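Local coordinates for protein beta-mannosidase (Trichoderma harzianum, PDB 4CVU) that probably hydrolyses beta-mannosidic linkages, releasing mannose from the non-reducing ends of beta-mannosides, as a fungal member of glycoside hydrolase family 2, at residues A[182-187]-A[203-208]; A[190-195]-A[447-452]; A[623-628]-A[711-716]. One frame throughout, in Å; residues are numbered along the deposited sequence.

Interaction 1: A[182-187]-A[203-208]; sequences PFEYPN and GPAFSP. With NAG (2-acetamido-2-deoxy-beta-D-glucopyranose), chain J.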
loop_
_atom_site.group_PDB
_atom_site.type_symbol
_atom_site.label_atom_id
_atom_site.label_comp_id
_atom_site.label_asym_id
_atom_site.label_seq_id
_atom_site.Cartn_x
_atom_site.Cartn_y
_atom_site.Cartn_z
ATOM N N PRO A 182 17.101 -18.676 18.627
ATOM C CA PRO A 182 16.898 -18.137 17.284
ATOM C C PRO A 182 16.459 -16.672 17.234
ATOM O O PRO A 182 16.186 -16.064 18.278
ATOM C CB PRO A 182 15.763 -18.986 16.726
ATOM C CG PRO A 182 15.018 -19.508 17.902
ATOM C CD PRO A 182 15.905 -19.380 19.130
ATOM N N PHE A 183 16.388 -16.147 16.005
ATOM C CA PHE A 183 15.769 -14.866 15.706
ATOM C C PHE A 183 14.358 -15.208 15.295
ATOM O O PHE A 183 13.389 -14.864 15.990
ATOM C CB PHE A 183 16.535 -14.118 14.588
ATOM C CG PHE A 183 17.838 -13.501 15.045
ATOM C CD1 PHE A 183 17.852 -12.263 15.649
ATOM C CD2 PHE A 183 19.041 -14.157 14.867
ATOM C CE1 PHE A 183 19.040 -11.686 16.069
ATOM C CE2 PHE A 183 20.237 -13.594 15.302
ATOM C CZ PHE A 183 20.229 -12.363 15.893
ATOM N N GLU A 184 14.243 -15.915 14.172
ATOM C CA GLU A 184 12.981 -16.494 13.785
ATOM C C GLU A 184 13.117 -18.020 13.663
ATOM O O GLU A 184 12.740 -18.705 14.609
ATOM C CB GLU A 184 12.415 -15.805 12.531
ATOM C CG GLU A 184 11.985 -14.378 12.861
ATOM C CD GLU A 184 11.591 -13.548 11.653
ATOM O OE1 GLU A 184 10.605 -13.895 10.958
ATOM O OE2 GLU A 184 12.286 -12.536 11.395
ATOM N N TYR A 185 13.624 -18.552 12.540
ATOM C CA TYR A 185 13.839 -20.016 12.428
ATOM C C TYR A 185 14.968 -20.523 13.329
ATOM O O TYR A 185 15.985 -19.892 13.440
ATOM C CB TYR A 185 14.183 -20.446 11.018
ATOM C CG TYR A 185 13.043 -20.241 10.066
ATOM C CD1 TYR A 185 12.044 -21.211 9.919
ATOM C CD2 TYR A 185 12.927 -19.073 9.331
ATOM C CE1 TYR A 185 10.979 -21.031 9.046
ATOM C CE2 TYR A 185 11.863 -18.874 8.451
ATOM C CZ TYR A 185 10.905 -19.838 8.307
ATOM O OH TYR A 185 9.875 -19.617 7.422
ATOM N N PRO A 186 14.773 -21.666 13.982
ATOM C CA PRO A 186 15.817 -22.322 14.757
ATOM C C PRO A 186 16.728 -23.162 13.896
ATOM O O PRO A 186 16.439 -23.440 12.748
ATOM C CB PRO A 186 15.019 -23.274 15.638
ATOM C CG PRO A 186 13.840 -23.622 14.781
ATOM C CD PRO A 186 13.472 -22.338 14.126
ATOM N N ASN A 187 17.819 -23.606 14.490
ATOM C CA ASN A 187 18.725 -24.578 13.889
ATOM C C ASN A 187 19.661 -24.136 12.772
ATOM O O ASN A 187 20.246 -24.990 12.143
ATOM C CB ASN A 187 17.987 -25.868 13.473
ATOM C CG ASN A 187 17.331 -26.565 14.634
ATOM O OD1 ASN A 187 17.913 -26.736 15.693
ATOM N ND2 ASN A 187 16.102 -26.882 14.468
ATOM N N GLY A 203 15.995 -7.428 10.074
ATOM C CA GLY A 203 15.555 -7.978 8.750
ATOM C C GLY A 203 14.644 -9.163 8.882
ATOM O O GLY A 203 14.501 -9.740 9.992
ATOM N N PRO A 204 13.958 -9.519 7.766
ATOM C CA PRO A 204 12.964 -10.589 7.703
ATOM C C PRO A 204 13.609 -11.958 7.508
ATOM O O PRO A 204 14.867 -12.071 7.328
ATOM C CB PRO A 204 12.132 -10.214 6.449
ATOM C CG PRO A 204 13.135 -9.556 5.550
ATOM C CD PRO A 204 14.121 -8.838 6.462
ATOM N N ALA A 205 12.782 -12.995 7.535
ATOM C CA ALA A 205 13.255 -14.355 7.441
ATOM C C ALA A 205 12.593 -15.084 6.303
ATOM O O ALA A 205 11.714 -15.933 6.560
ATOM C CB ALA A 205 12.948 -15.090 8.736
ATOM N N PHE A 206 13.027 -14.805 5.080
ATOM C CA PHE A 206 12.380 -15.390 3.896
ATOM C C PHE A 206 12.916 -16.751 3.461
ATOM O O PHE A 206 12.271 -17.432 2.651
ATOM C CB PHE A 206 12.400 -14.387 2.731
ATOM C CG PHE A 206 11.480 -13.213 2.941
ATOM C CD1 PHE A 206 10.124 -13.421 3.176
ATOM C CD2 PHE A 206 11.968 -11.913 2.952
ATOM C CE1 PHE A 206 9.284 -12.362 3.410
ATOM C CE2 PHE A 206 11.113 -10.846 3.185
ATOM C CZ PHE A 206 9.771 -11.089 3.399
ATOM N N SER A 207 14.103 -17.120 3.969
ATOM C CA SER A 207 14.800 -18.346 3.591
ATOM C C SER A 207 14.629 -18.687 2.100
ATOM O O SER A 207 14.151 -19.786 1.765
ATOM C CB SER A 207 14.302 -19.523 4.420
ATOM O OG SER A 207 14.941 -20.703 3.993
ATOM N N PRO A 208 15.108 -17.800 1.219
ATOM C CA PRO A 208 14.969 -18.005 -0.228
ATOM C C PRO A 208 15.896 -19.097 -0.740
ATOM O O PRO A 208 16.896 -19.467 -0.065
ATOM C CB PRO A 208 15.334 -16.641 -0.788
ATOM C CG PRO A 208 16.340 -16.111 0.195
ATOM C CD PRO A 208 15.728 -16.507 1.512
HETATM C C1 NAG J . 16.664 -30.034 18.433
HETATM C C2 NAG J . 15.370 -29.421 18.937
HETATM C C3 NAG J . 15.075 -29.686 20.403
HETATM C C4 NAG J . 15.280 -31.153 20.793
HETATM C C5 NAG J . 16.560 -31.717 20.182
HETATM C C6 NAG J . 16.672 -33.228 20.439
HETATM C C7 NAG J . 14.576 -27.408 17.859
HETATM C C8 NAG J . 14.716 -25.917 17.795
HETATM N N2 NAG J . 15.390 -27.990 18.737
HETATM O O3 NAG J . 13.729 -29.308 20.605
HETATM O O4 NAG J . 15.404 -31.204 22.198
HETATM O O5 NAG J . 16.644 -31.423 18.782
HETATM O O6 NAG J . 16.712 -33.970 19.231
HETATM O O7 NAG J . 13.763 -28.003 17.124
HETATM O O HOH W 1 9.916 -17.501 5.276
#
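Glu-184 and Ala-205 carry the nearest CA atoms of two irregular segments, 6.7 Å apart, and no direct hydrogen bond joins 182-187 to 203-208. The contact therefore rests on two consecutive side chains that both bear on the methyl group of Ala-205. Glu-184 stretches across first: with CG beside the backbone N and the chain extended beyond it (chi2 172°), its carboxylate comes over that methyl, OE1 standing 3.4 Å from Ala-205 CB. Tyr-185 adds an aromatic edge, where CE2 meets Ala-205 CB at 3.9 Å and Ala-205 O at 3.5 Å, the oxygen lying near the ring plane. One water extends this edge contact, donating to Ala-205 O over 2.7 Å and sitting 3.0 Å from Tyr-185 OH, so that it bridges phenol and carbonyl. The carboxylate is buried but has a counter-charge: OE1 makes a salt bridge with Arg-80 NH2. Asp-76 OD2 also lies close to that oxygen, a like-charge approach that the arginine probably eases, while Asp-76 OD1 accepts the bond from Ala-205 N. With an alanine at Glu-184, Arg-80 would probably lose this carboxylate mate and a gap would open beside the methyl of Ala-205. At the far end of 182-187, Pro-186 CB touches the acetyl methyl C8 of a protein-linked NAG at 3.4 Å, a neighbour on a glycan rather than a substrate. Both segments belong to the galactose-binding domain-like part of the protein, in the long irregular connection between helix 159-168 and strand 215-221; Pro-160 of that helix packs against both Tyr-185 and Ser-207, and Ala-83 of helix 80-83 touches the same two residues.

Interaction 2: A[190-195]-A[447-452]; sequences WVRKEQ and FQFSDT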
loop_
_atom_site.group_PDB
_atom_site.type_symbol
_atom_site.label_atom_id
_atom_site.label_comp_id
_atom_site.label_asym_id
_atom_site.label_seq_id
_atom_site.Cartn_x
_atom_site.Cartn_y
_atom_site.Cartn_z
ATOM N N TRP A 190 23.357 -25.419 11.539
ATOM C CA TRP A 190 23.563 -26.682 10.797
ATOM C C TRP A 190 23.670 -26.494 9.293
ATOM O O TRP A 190 23.982 -27.434 8.586
ATOM C CB TRP A 190 22.436 -27.712 11.116
ATOM C CG TRP A 190 22.655 -28.307 12.438
ATOM C CD1 TRP A 190 21.955 -28.063 13.578
ATOM C CD2 TRP A 190 23.717 -29.180 12.797
ATOM N NE1 TRP A 190 22.497 -28.754 14.633
ATOM C CE2 TRP A 190 23.588 -29.447 14.176
ATOM C CE3 TRP A 190 24.754 -29.801 12.078
ATOM C CZ2 TRP A 190 24.466 -30.294 14.854
ATOM C CZ3 TRP A 190 25.619 -30.656 12.752
ATOM C CH2 TRP A 190 25.472 -30.888 14.123
ATOM N N VAL A 191 23.436 -25.283 8.797
ATOM C CA VAL A 191 23.429 -25.080 7.338
ATOM C C VAL A 191 24.374 -23.977 6.893
ATOM O O VAL A 191 24.363 -22.889 7.437
ATOM C CB VAL A 191 22.013 -24.861 6.793
ATOM C CG1 VAL A 191 21.303 -23.707 7.506
ATOM C CG2 VAL A 191 22.056 -24.607 5.291
ATOM N N ARG A 192 25.183 -24.261 5.881
ATOM C CA ARG A 192 26.031 -23.255 5.269
ATOM C C ARG A 192 25.210 -22.421 4.275
ATOM O O ARG A 192 25.266 -22.616 3.052
ATOM C CB ARG A 192 27.229 -23.934 4.590
ATOM C CG ARG A 192 28.066 -24.754 5.529
ATOM C CD ARG A 192 28.477 -23.987 6.748
ATOM N NE ARG A 192 28.992 -22.671 6.370
ATOM C CZ ARG A 192 28.860 -21.550 7.078
ATOM N NH1 ARG A 192 28.222 -21.528 8.247
ATOM N NH2 ARG A 192 29.394 -20.420 6.621
ATOM N N LYS A 193 24.454 -21.484 4.862
ATOM C CA LYS A 193 23.540 -20.564 4.178
ATOM C C LYS A 193 23.631 -19.278 4.979
ATOM O O LYS A 193 23.918 -19.265 6.211
ATOM C CB LYS A 193 22.087 -21.121 4.138
ATOM C CG LYS A 193 21.029 -20.228 3.451
ATOM C CD LYS A 193 19.749 -20.995 3.121
ATOM C CE LYS A 193 18.584 -20.127 2.593
ATOM N NZ LYS A 193 19.036 -18.952 1.803
ATOM N N GLU A 194 23.412 -18.188 4.276
ATOM C CA GLU A 194 23.500 -16.832 4.812
ATOM C C GLU A 194 22.612 -16.816 6.023
ATOM O O GLU A 194 21.445 -17.080 5.976
ATOM C CB GLU A 194 23.065 -15.835 3.712
ATOM C CG GLU A 194 22.801 -14.411 4.141
ATOM C CD GLU A 194 22.548 -13.430 2.984
ATOM O OE1 GLU A 194 21.473 -13.489 2.431
ATOM O OE2 GLU A 194 23.381 -12.613 2.654
ATOM N N GLN A 195 23.213 -16.546 7.174
ATOM C CA GLN A 195 22.521 -16.703 8.389
ATOM C C GLN A 195 21.331 -15.781 8.588
ATOM O O GLN A 195 20.382 -16.191 9.193
ATOM C CB GLN A 195 23.499 -16.657 9.573
ATOM C CG GLN A 195 24.586 -17.685 9.484
ATOM C CD GLN A 195 24.222 -19.076 9.965
ATOM O OE1 GLN A 195 24.373 -19.418 11.145
ATOM N NE2 GLN A 195 23.796 -19.932 9.032
ATOM N N PHE A 447 34.224 -14.408 7.468
ATOM C CA PHE A 447 33.669 -15.704 7.105
ATOM C C PHE A 447 32.240 -15.848 7.657
ATOM O O PHE A 447 31.921 -15.285 8.708
ATOM C CB PHE A 447 34.557 -16.841 7.633
ATOM C CG PHE A 447 35.990 -16.820 7.121
ATOM C CD1 PHE A 447 36.325 -16.285 5.890
ATOM C CD2 PHE A 447 37.001 -17.393 7.887
ATOM C CE1 PHE A 447 37.627 -16.298 5.443
ATOM C CE2 PHE A 447 38.315 -17.414 7.440
ATOM C CZ PHE A 447 38.630 -16.854 6.213
ATOM N N GLN A 448 31.374 -16.634 6.988
ATOM C CA GLN A 448 29.940 -16.602 7.326
ATOM C C GLN A 448 29.560 -17.371 8.594
ATOM O O GLN A 448 28.914 -18.398 8.556
ATOM C CB GLN A 448 29.097 -16.999 6.100
ATOM C CG GLN A 448 29.443 -16.202 4.852
ATOM C CD GLN A 448 29.416 -14.706 5.078
ATOM O OE1 GLN A 448 28.522 -14.191 5.724
ATOM N NE2 GLN A 448 30.380 -13.996 4.520
ATOM N N PHE A 449 29.994 -16.870 9.739
ATOM C CA PHE A 449 29.665 -17.478 11.000
ATOM C C PHE A 449 29.334 -16.361 12.014
ATOM O O PHE A 449 30.102 -15.411 12.154
ATOM C CB PHE A 449 30.844 -18.307 11.514
ATOM C CG PHE A 449 31.258 -19.413 10.588
ATOM C CD1 PHE A 449 30.687 -20.686 10.699
ATOM C CD2 PHE A 449 32.234 -19.195 9.618
ATOM C CE1 PHE A 449 31.101 -21.721 9.846
ATOM C CE2 PHE A 449 32.624 -20.204 8.767
ATOM C CZ PHE A 449 32.049 -21.479 8.882
ATOM N N SER A 450 28.200 -16.478 12.717
ATOM C CA SER A 450 27.647 -15.301 13.380
ATOM C C SER A 450 26.654 -15.528 14.545
ATOM O O SER A 450 25.590 -16.110 14.366
ATOM C CB SER A 450 27.034 -14.396 12.284
ATOM O OG SER A 450 26.527 -13.189 12.819
ATOM N N ASP A 451 27.052 -15.088 15.740
ATOM C CA ASP A 451 26.177 -14.979 16.881
ATOM C C ASP A 451 25.551 -16.320 17.309
ATOM O O ASP A 451 24.416 -16.384 17.776
ATOM C CB ASP A 451 25.086 -13.950 16.574
ATOM C CG ASP A 451 24.394 -13.441 17.825
ATOM O OD1 ASP A 451 24.979 -13.522 18.941
ATOM O OD2 ASP A 451 23.236 -12.963 17.694
ATOM N N THR A 452 26.311 -17.380 17.127
ATOM C CA THR A 452 25.978 -18.679 17.673
ATOM C C THR A 452 27.237 -19.514 17.560
ATOM O O THR A 452 28.232 -19.075 16.958
ATOM C CB THR A 452 24.803 -19.338 16.926
ATOM O OG1 THR A 452 24.304 -20.465 17.678
ATOM C CG2 THR A 452 25.206 -19.734 15.516
#
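Two bends in the Arg-192 chain, at chi2 (-52°) and chi3 (-47°), fold its guanidinium over Phe-449, whose own CG stands beside its backbone N and lets the ring come back to meet it. The result is a stacked cation-pi pair at a domain interface: 190-195 belongs to the galactose-binding domain-like part, whereas 447-452 leaves strand 442-446 of the (beta/alpha)8 catalytic barrel of family 2. The two planes are only 13° apart and their centres 4.0 Å, with the charge off-centre over the ring; Arg-192 NH1 comes within 3.3 Å of Phe-449 CE1. While one face of the guanidinium lies on the ring, its edge grips the backbone. Arg-192 NH2 and NH1 reach Gln-448 O end-on, at 2.8 and 3.2 Å, both from the same face of the carbonyl plane, and the NH2 bond is the straighter. Stack and paired bonds together fix the rotation of the guanidinium. Its buried charge is met by Glu-467 of helix 458-475, whose OE2 forms a salt bridge with NH2, and Phe-460 and Asn-463 of that helix also touch the arginine. Each partner sits at the centre of an inverse gamma turn, Arg-192 on one side and Gln-448 on the other; in the second, Phe-449 N donates to Phe-447 O over 2.7 Å. Further along, Gln-195 comes near Thr-452 but spends its amide elsewhere: OE1 bonds with Tyr-454 OH, and Gln-195 NE2 turns back to its own segment, donating an almost straight 2.9 Å bond to Lys-193 O.

Interaction 3: A[623-628]-A[711-716]; sequences ILRNHH and IWQAPT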
loop_
_atom_site.group_PDB
_atom_site.type_symbol
_atom_site.label_atom_id
_atom_site.label_comp_id
_atom_site.label_asym_id
_atom_site.label_seq_id
_atom_site.Cartn_x
_atom_site.Cartn_y
_atom_site.Cartn_z
ATOM N N ILE A 623 4.945 -2.085 14.368
ATOM C CA ILE A 623 5.534 -2.778 15.521
ATOM C C ILE A 623 6.085 -4.129 15.095
ATOM O O ILE A 623 7.237 -4.475 15.429
ATOM C CB ILE A 623 4.512 -2.999 16.642
ATOM C CG1 ILE A 623 4.202 -1.692 17.350
ATOM C CG2 ILE A 623 5.020 -4.035 17.645
ATOM C CD1 ILE A 623 2.880 -1.742 18.098
ATOM N N LEU A 624 5.288 -4.884 14.330
ATOM C CA LEU A 624 5.704 -6.248 13.931
ATOM C C LEU A 624 6.917 -6.250 13.002
ATOM O O LEU A 624 7.575 -7.264 12.855
ATOM C CB LEU A 624 4.543 -7.055 13.328
ATOM C CG LEU A 624 3.551 -7.585 14.393
ATOM C CD1 LEU A 624 2.345 -8.287 13.784
ATOM C CD2 LEU A 624 4.275 -8.511 15.368
ATOM N N ARG A 625 7.209 -5.112 12.382
ATOM C CA ARG A 625 8.389 -4.987 11.525
ATOM C C ARG A 625 9.612 -4.518 12.295
ATOM O O ARG A 625 10.736 -4.537 11.768
ATOM C CB ARG A 625 8.088 -4.075 10.364
ATOM C CG ARG A 625 7.134 -4.706 9.358
ATOM C CD ARG A 625 6.637 -3.676 8.379
ATOM N NE ARG A 625 7.688 -3.344 7.406
ATOM C CZ ARG A 625 7.820 -3.916 6.199
ATOM N NH1 ARG A 625 7.004 -4.873 5.789
ATOM N NH2 ARG A 625 8.827 -3.575 5.411
ATOM N N ASN A 626 9.437 -4.149 13.542
ATOM C CA ASN A 626 10.582 -3.829 14.398
ATOM C C ASN A 626 11.083 -5.143 14.979
ATOM O O ASN A 626 10.378 -5.754 15.819
ATOM C CB ASN A 626 10.181 -2.901 15.524
ATOM C CG ASN A 626 11.380 -2.394 16.308
ATOM O OD1 ASN A 626 12.507 -2.933 16.206
ATOM N ND2 ASN A 626 11.184 -1.299 16.985
ATOM N N HIS A 627 12.271 -5.582 14.543
ATOM C CA HIS A 627 12.806 -6.815 15.057
ATOM C C HIS A 627 13.787 -6.587 16.168
ATOM O O HIS A 627 14.492 -7.508 16.547
ATOM C CB HIS A 627 13.382 -7.683 13.952
ATOM C CG HIS A 627 12.332 -8.249 13.044
ATOM N ND1 HIS A 627 12.627 -8.975 11.915
ATOM C CD2 HIS A 627 10.981 -8.214 13.120
ATOM C CE1 HIS A 627 11.512 -9.373 11.334
ATOM N NE2 HIS A 627 10.497 -8.913 12.037
ATOM N N HIS A 628 13.823 -5.369 16.670
ATOM C CA HIS A 628 14.554 -5.048 17.906
ATOM C C HIS A 628 13.484 -4.912 18.983
ATOM O O HIS A 628 12.899 -3.843 19.103
ATOM C CB HIS A 628 15.321 -3.722 17.755
ATOM C CG HIS A 628 16.144 -3.364 18.966
ATOM N ND1 HIS A 628 17.074 -4.225 19.511
ATOM C CD2 HIS A 628 16.217 -2.223 19.693
ATOM C CE1 HIS A 628 17.664 -3.641 20.550
ATOM N NE2 HIS A 628 17.158 -2.428 20.685
ATOM N N ILE A 711 18.058 -3.598 5.029
ATOM C CA ILE A 711 17.620 -4.681 4.147
ATOM C C ILE A 711 16.141 -4.585 3.746
ATOM O O ILE A 711 15.715 -5.223 2.776
ATOM C CB ILE A 711 17.881 -6.038 4.842
ATOM C CG1 ILE A 711 18.040 -7.129 3.835
ATOM C CG2 ILE A 711 16.796 -6.380 5.823
ATOM C CD1 ILE A 711 18.441 -8.474 4.442
ATOM N N TRP A 712 15.374 -3.773 4.481
ATOM C CA TRP A 712 13.956 -3.526 4.202
ATOM C C TRP A 712 13.468 -2.309 5.015
ATOM O O TRP A 712 14.239 -1.697 5.751
ATOM C CB TRP A 712 13.094 -4.792 4.454
ATOM C CG TRP A 712 12.868 -5.186 5.877
ATOM C CD1 TRP A 712 13.662 -4.940 6.939
ATOM C CD2 TRP A 712 11.745 -5.928 6.379
ATOM N NE1 TRP A 712 13.114 -5.477 8.075
ATOM C CE2 TRP A 712 11.934 -6.087 7.756
ATOM C CE3 TRP A 712 10.598 -6.457 5.798
ATOM C CZ2 TRP A 712 11.009 -6.763 8.574
ATOM C CZ3 TRP A 712 9.664 -7.129 6.625
ATOM C CH2 TRP A 712 9.897 -7.270 8.001
ATOM N N GLN A 713 12.177 -2.027 4.956
ATOM C CA GLN A 713 11.601 -0.815 5.545
ATOM C C GLN A 713 11.150 -1.065 6.982
ATOM O O GLN A 713 10.115 -1.678 7.213
ATOM C CB GLN A 713 10.449 -0.334 4.670
ATOM C CG GLN A 713 10.854 -0.135 3.241
ATOM C CD GLN A 713 10.726 -1.361 2.445
ATOM O OE1 GLN A 713 10.769 -2.484 2.986
ATOM N NE2 GLN A 713 10.534 -1.192 1.139
ATOM N N ALA A 714 11.919 -0.582 7.951
ATOM C CA ALA A 714 11.680 -0.979 9.301
ATOM C C ALA A 714 12.535 -0.160 10.229
ATOM O O ALA A 714 13.543 0.390 9.820
ATOM C CB ALA A 714 12.025 -2.480 9.458
ATOM N N PRO A 715 12.144 -0.056 11.493
ATOM C CA PRO A 715 13.007 0.703 12.408
ATOM C C PRO A 715 14.268 -0.070 12.727
ATOM O O PRO A 715 14.190 -1.204 13.195
ATOM C CB PRO A 715 12.144 0.912 13.631
ATOM C CG PRO A 715 11.115 -0.106 13.578
ATOM C CD PRO A 715 10.941 -0.563 12.157
ATOM N N THR A 716 15.426 0.519 12.422
ATOM C CA THR A 716 16.726 -0.129 12.699
ATOM C C THR A 716 17.860 0.834 13.049
ATOM O O THR A 716 17.687 2.052 13.186
ATOM C CB THR A 716 17.234 -0.878 11.443
ATOM O OG1 THR A 716 17.826 0.100 10.581
ATOM C CG2 THR A 716 16.097 -1.694 10.673
HETATM O O HOH W 2 13.293 -5.335 11.258
HETATM O O HOH W 3 14.384 -3.998 13.150
#
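Over one face of the Trp-712 indole lies the guanidinium of Arg-625, Arg-625 NH2 only 3.4 Å from Trp-712 CE3, and water 2 sits in the ring plane at the NE1 edge. This off-centre cation-pi pair, with planes tilted by 36°, joins helix 620-625 to the loop that follows barrel strand 702-705. The guanidinium presents its side edge to Gln-713: Arg-625 NE and NH2 both donate to the one backbone oxygen Gln-713 O, at 3.0 and 2.9 Å, the oxygen lying in the guanidinium plane and NE approaching nearly along the C=O axis. NH1 turns to the backbone carbonyls of Asn-71 and Gly-73, so the buried charge also ties in the N-terminal part of the chain. His-627 meets the benzene half of the indole obliquely, His-627 CE1 against Trp-712 CZ2 at 3.8 Å, and bonds through ND1 to Gly-203 O. Next along the chain, the Asn-626 side chain packs its CB on Pro-715 CG at 3.5 Å. Its OD1 accepts from His-628 N over 2.8 Å, an Asx turn, while ND2 bonds to Gln-645 OE1, so both ends of the amide are held. Water 2 donates to Arg-625 O and accepts from Trp-712 NE1. A second water bridge runs from His-627 N through water 3, which donates to Pro-715 O across 2.8 Å.

Overall arrangement
Interaction 1 touches both of the others, its centre about 12 Å from that of interaction 2 and about 14 Å from that of interaction 3. Toward interaction 2, Lys-193 NZ reaches Pro-208 O at 2.9 Å; toward interaction 3, Gly-203 O is 2.8 Å from His-627 ND1, a probable hydrogen bond. Interactions 2 and 3 have centres about 21 Å apart and do not touch. Interaction 2 ties the galactose-binding domain-like part to barrel loop 447-452; interaction 3 meets that part through Gly-203 and His-627. Loops 447-452 and 711-716 follow parallel barrel strands, at the end where family 2 enzymes carry their active site; no bound substrate marks it here.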